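Local atomic coordinates of MobB protein homolog (Geobacillus stearothermophilus, PDB entry 1XJC), a protein that is of unknown function but, as a homolog of MobB with a P-loop NTPase fold, probably binds a nucleotide and takes part in molybdopterin guanine dinucleotide synthesis. Residues A[123-126]-A[127-130]; A[147-150]-A[151-155]. All coordinates share one frame; numbering follows the deposited sequence.

Interaction 1: residues A[123-126]-A[127-130]; sequences ASLQ and HLAN
Gln-126 and His-127 run alongside each other in the same direction, and the glutamine lays its CG over one face of the imidazole. That CH-pi contact is almost centred: CG stands 3.7 Å from the centroid of the His-127 ring, 8° off the normal. With chi1 at 71°, Gln-126 CG is tucked in between N and C of its own backbone, and the chain is extended beyond it; the amide ends 39° from the ring plane. A water joins the two tips to the helix, donating to Ala-123 O, accepting from Gln-126 NE2 and bonding His-127 NE2 at 2.8 Å. Replacing the glutamine by alanine is likely to bare this ring face and cost the water one partner, leaving the imidazole freer to turn. The backbone beneath is a type I turn from Leu-125 to Leu-128, which leads helix 119-125 towards strand 131-136 of the parallel sheet. It is closed by Leu-128 N donating to Leu-125 O at 3.3 Å. A second water bridges Ser-124 O and His-127 N. Below, Leu-125 CD2 meets Leu-128 CD1 at 4.3 Å, while Leu-125 packs on Val-114 and Val-116.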
loop_
_atom_site.group_PDB
_atom_site.type_symbol
_atom_site.label_atom_id
_atom_site.label_comp_id
_atom_site.label_asym_id
_atom_site.label_seq_id
_atom_site.Cartn_x
_atom_site.Cartn_y
_atom_site.Cartn_z
ATOM N N ALA A 123 0.120 19.089 2.174
ATOM C CA ALA A 123 -1.041 19.965 2.312
ATOM C C ALA A 123 -2.251 19.373 1.591
ATOM O O ALA A 123 -3.376 19.484 2.071
ATOM C CB ALA A 123 -0.725 21.353 1.756
ATOM N N SER A 124 -2.038 18.735 0.449
ATOM C CA SER A 124 -3.173 18.166 -0.267
ATOM C C SER A 124 -3.505 16.726 0.114
ATOM O O SER A 124 -4.546 16.212 -0.303
ATOM C CB SER A 124 -2.945 18.234 -1.771
ATOM O OG SER A 124 -1.935 17.330 -2.168
ATOM N N LEU A 125 -2.637 16.081 0.897
ATOM C CA LEU A 125 -2.849 14.689 1.300
ATOM C C LEU A 125 -3.161 14.496 2.789
ATOM O O LEU A 125 -3.584 13.422 3.192
ATOM C CB LEU A 125 -1.612 13.843 0.944
ATOM C CG LEU A 125 -1.215 13.740 -0.542
ATOM C CD1 LEU A 125 0.105 13.019 -0.676
ATOM C CD2 LEU A 125 -2.281 13.021 -1.325
ATOM N N GLN A 126 -2.947 15.533 3.599
ATOM C CA GLN A 126 -3.173 15.454 5.041
ATOM C C GLN A 126 -4.632 15.246 5.430
ATOM O O GLN A 126 -4.923 14.866 6.556
ATOM C CB GLN A 126 -2.654 16.718 5.734
ATOM C CG GLN A 126 -3.479 17.981 5.487
ATOM C CD GLN A 126 -2.914 19.204 6.216
ATOM O OE1 GLN A 126 -2.346 19.084 7.303
ATOM N NE2 GLN A 126 -3.095 20.387 5.628
ATOM N N HIS A 127 -5.558 15.486 4.512
ATOM C CA HIS A 127 -6.957 15.321 4.871
ATOM C C HIS A 127 -7.548 13.936 4.601
ATOM O O HIS A 127 -8.750 13.717 4.796
ATOM C CB HIS A 127 -7.784 16.422 4.208
ATOM C CG HIS A 127 -7.374 17.794 4.646
ATOM N ND1 HIS A 127 -7.428 18.195 5.964
ATOM C CD2 HIS A 127 -6.859 18.838 3.954
ATOM C CE1 HIS A 127 -6.964 19.428 6.067
ATOM N NE2 HIS A 127 -6.612 19.842 4.862
ATOM N N LEU A 128 -6.698 12.996 4.196
ATOM C CA LEU A 128 -7.162 11.640 3.933
ATOM C C LEU A 128 -7.505 10.946 5.242
ATOM O O LEU A 128 -7.106 11.388 6.328
ATOM C CB LEU A 128 -6.108 10.836 3.176
ATOM C CG LEU A 128 -5.772 11.358 1.780
ATOM C CD1 LEU A 128 -4.643 10.531 1.184
ATOM C CD2 LEU A 128 -7.018 11.284 0.889
ATOM N N ALA A 129 -8.245 9.849 5.128
ATOM C CA ALA A 129 -8.679 9.096 6.287
ATOM C C ALA A 129 -7.726 8.008 6.762
ATOM O O ALA A 129 -7.027 7.367 5.969
ATOM C CB ALA A 129 -10.057 8.464 6.007
ATOM N N ASN A 130 -7.691 7.827 8.078
ATOM C CA ASN A 130 -6.912 6.753 8.672
ATOM C C ASN A 130 -5.389 6.790 8.411
ATOM O O ASN A 130 -4.755 5.740 8.318
ATOM C CB ASN A 130 -7.492 5.424 8.162
ATOM C CG ASN A 130 -7.515 4.339 9.228
ATOM O OD1 ASN A 130 -6.937 4.489 10.299
ATOM N ND2 ASN A 130 -8.190 3.227 8.927
HETATM O O HOH W 1 -4.850 21.250 3.176
HETATM O O HOH W 2 -6.211 15.779 1.641
#

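Interaction 2: residues A[147-150]-A[151-155]; sequences PVFS and LADDD
Ser-150 folds its hydroxyl forward over the turn that follows it, and Ala-152 meets it with both its backbone N and its methyl group. The serine can be traced outward. Ser-150 CB lies 3.3 Å from Leu-151 N and, more distantly, faces Asp-153 CB at 4.2 Å. From there the side chain swings OG anti to the backbone N (chi1 157°), beside the carbonyl carbon and hence on the side where the chain continues. OG accepts a hydrogen bond from Ala-152 N at 3.0 Å, with an N-H...O angle of 148°, and it also lies 3.6 Å from Ala-152 CB. The serine carbonyl works in the same direction: Asp-153 N donates to Ser-150 O at 2.9 Å and closes a type I turn from Ser-150 to Asp-153. One residue thus holds two successive N-H groups, one by its side chain and one by its backbone.

Asp-153 returns the connection through a water, which donates to its OD2 at 2.7 Å and accepts from Ser-150 N. The same carboxylate oxygen stands near the plane of the Phe-149 ring, at its edge, 4.4 Å from CD1. Phe-149 itself meets Trp-160 of the following helix, whereas Leu-151 O is bonded by Tyr-157 OH.

Asp-153 occupies the N-cap position of helix 154-166, although its side chain makes no capping bond. The bond from Ala-152 N to Ser-150 OG forms an ST turn; with that from Asp-153 N to Ser-150 O it completes an ST motif, here at the N-terminal end of helix 154-166, between that helix and edge strand 148-150 of the parallel sheet.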
loop_
_atom_site.group_PDB
_atom_site.type_symbol
_atom_site.label_atom_id
_atom_site.label_comp_id
_atom_site.label_asym_id
_atom_site.label_seq_id
_atom_site.Cartn_x
_atom_site.Cartn_y
_atom_site.Cartn_z
ATOM N N PRO A 147 3.575 9.830 13.203
ATOM C CA PRO A 147 5.035 9.791 13.132
ATOM C C PRO A 147 5.469 10.075 11.693
ATOM O O PRO A 147 4.764 9.720 10.736
ATOM C CB PRO A 147 5.377 8.368 13.582
ATOM C CG PRO A 147 4.136 7.586 13.275
ATOM C CD PRO A 147 3.027 8.538 13.649
ATOM N N VAL A 148 6.605 10.748 11.551
ATOM C CA VAL A 148 7.143 11.077 10.239
ATOM C C VAL A 148 8.542 10.473 10.176
ATOM O O VAL A 148 9.341 10.638 11.117
ATOM C CB VAL A 148 7.261 12.615 10.020
ATOM C CG1 VAL A 148 7.820 12.908 8.607
ATOM C CG2 VAL A 148 5.895 13.285 10.229
ATOM N N PHE A 149 8.831 9.770 9.082
ATOM C CA PHE A 149 10.140 9.145 8.885
ATOM C C PHE A 149 10.729 9.663 7.567
ATOM O O PHE A 149 10.017 10.137 6.670
ATOM C CB PHE A 149 10.036 7.610 8.742
ATOM C CG PHE A 149 9.372 6.891 9.900
ATOM C CD1 PHE A 149 10.132 6.364 10.948
ATOM C CD2 PHE A 149 7.984 6.681 9.904
ATOM C CE1 PHE A 149 9.528 5.636 11.977
ATOM C CE2 PHE A 149 7.366 5.956 10.926
ATOM C CZ PHE A 149 8.132 5.430 11.966
ATOM N N SER A 150 12.038 9.553 7.447
ATOM C CA SER A 150 12.704 9.919 6.217
ATOM C C SER A 150 12.580 8.683 5.326
ATOM O O SER A 150 12.644 7.542 5.809
ATOM C CB SER A 150 14.192 10.195 6.470
ATOM O OG SER A 150 14.936 10.030 5.270
ATOM N N LEU A 151 12.400 8.908 4.029
ATOM C CA LEU A 151 12.309 7.813 3.061
ATOM C C LEU A 151 13.586 6.949 3.104
ATOM O O LEU A 151 13.569 5.742 2.800
ATOM C CB LEU A 151 12.118 8.398 1.654
ATOM C CG LEU A 151 12.015 7.371 0.528
ATOM C CD1 LEU A 151 10.751 6.510 0.771
ATOM C CD2 LEU A 151 11.972 8.094 -0.842
ATOM N N ALA A 152 14.700 7.554 3.506
ATOM C CA ALA A 152 15.964 6.817 3.587
ATOM C C ALA A 152 16.049 5.934 4.835
ATOM O O ALA A 152 16.875 5.026 4.914
ATOM C CB ALA A 152 17.148 7.806 3.591
ATOM N N ASP A 153 15.172 6.176 5.799
ATOM C CA ASP A 153 15.243 5.445 7.070
ATOM C C ASP A 153 14.396 4.180 7.169
ATOM O O ASP A 153 13.669 3.994 8.151
ATOM C CB ASP A 153 14.882 6.449 8.167
ATOM C CG ASP A 153 15.184 5.953 9.572
ATOM O OD1 ASP A 153 16.129 5.158 9.756
ATOM O OD2 ASP A 153 14.464 6.402 10.491
ATOM N N ASP A 154 14.480 3.309 6.163
ATOM C CA ASP A 154 13.687 2.077 6.176
ATOM C C ASP A 154 14.094 1.130 7.307
ATOM O O ASP A 154 13.285 0.316 7.744
ATOM C CB ASP A 154 13.766 1.330 4.828
ATOM C CG ASP A 154 15.200 1.006 4.407
ATOM O OD1 ASP A 154 15.987 1.942 4.141
ATOM O OD2 ASP A 154 15.539 -0.191 4.336
ATOM N N ASP A 155 15.339 1.228 7.777
ATOM C CA ASP A 155 15.777 0.370 8.882
ATOM C C ASP A 155 14.902 0.639 10.100
ATOM O O ASP A 155 14.851 -0.156 11.041
ATOM C CB ASP A 155 17.237 0.627 9.252
ATOM C CG ASP A 155 18.205 -0.093 8.327
ATOM O OD1 ASP A 155 17.764 -1.039 7.636
ATOM O OD2 ASP A 155 19.399 0.278 8.305
HETATM O O HOH W 3 13.236 8.682 9.868
#

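In the fold
The two contacts illustrate how a parallel alpha/beta sheet is wired by short turns: interaction 1 leads from helix 119-125 into strand 131-136, and interaction 2 leads from strand 148-150 into helix 154-166. Interaction 1 closes before interaction 2 opens along the chain, and the strands they adjoin, 131-136 and 148-150, are neighbours in the sheet. Their centres lie about 19 Å apart and their nearest atoms about 10 Å, so they do not touch. Each sends a leucine, Leu-125 or Leu-151, to residues of a probable Walker A P-loop that includes Gly-11, Gly-16, Lys-17 and Thr-18. Both turns lie at the surface, yet each thereby borders the likely nucleotide-binding loop.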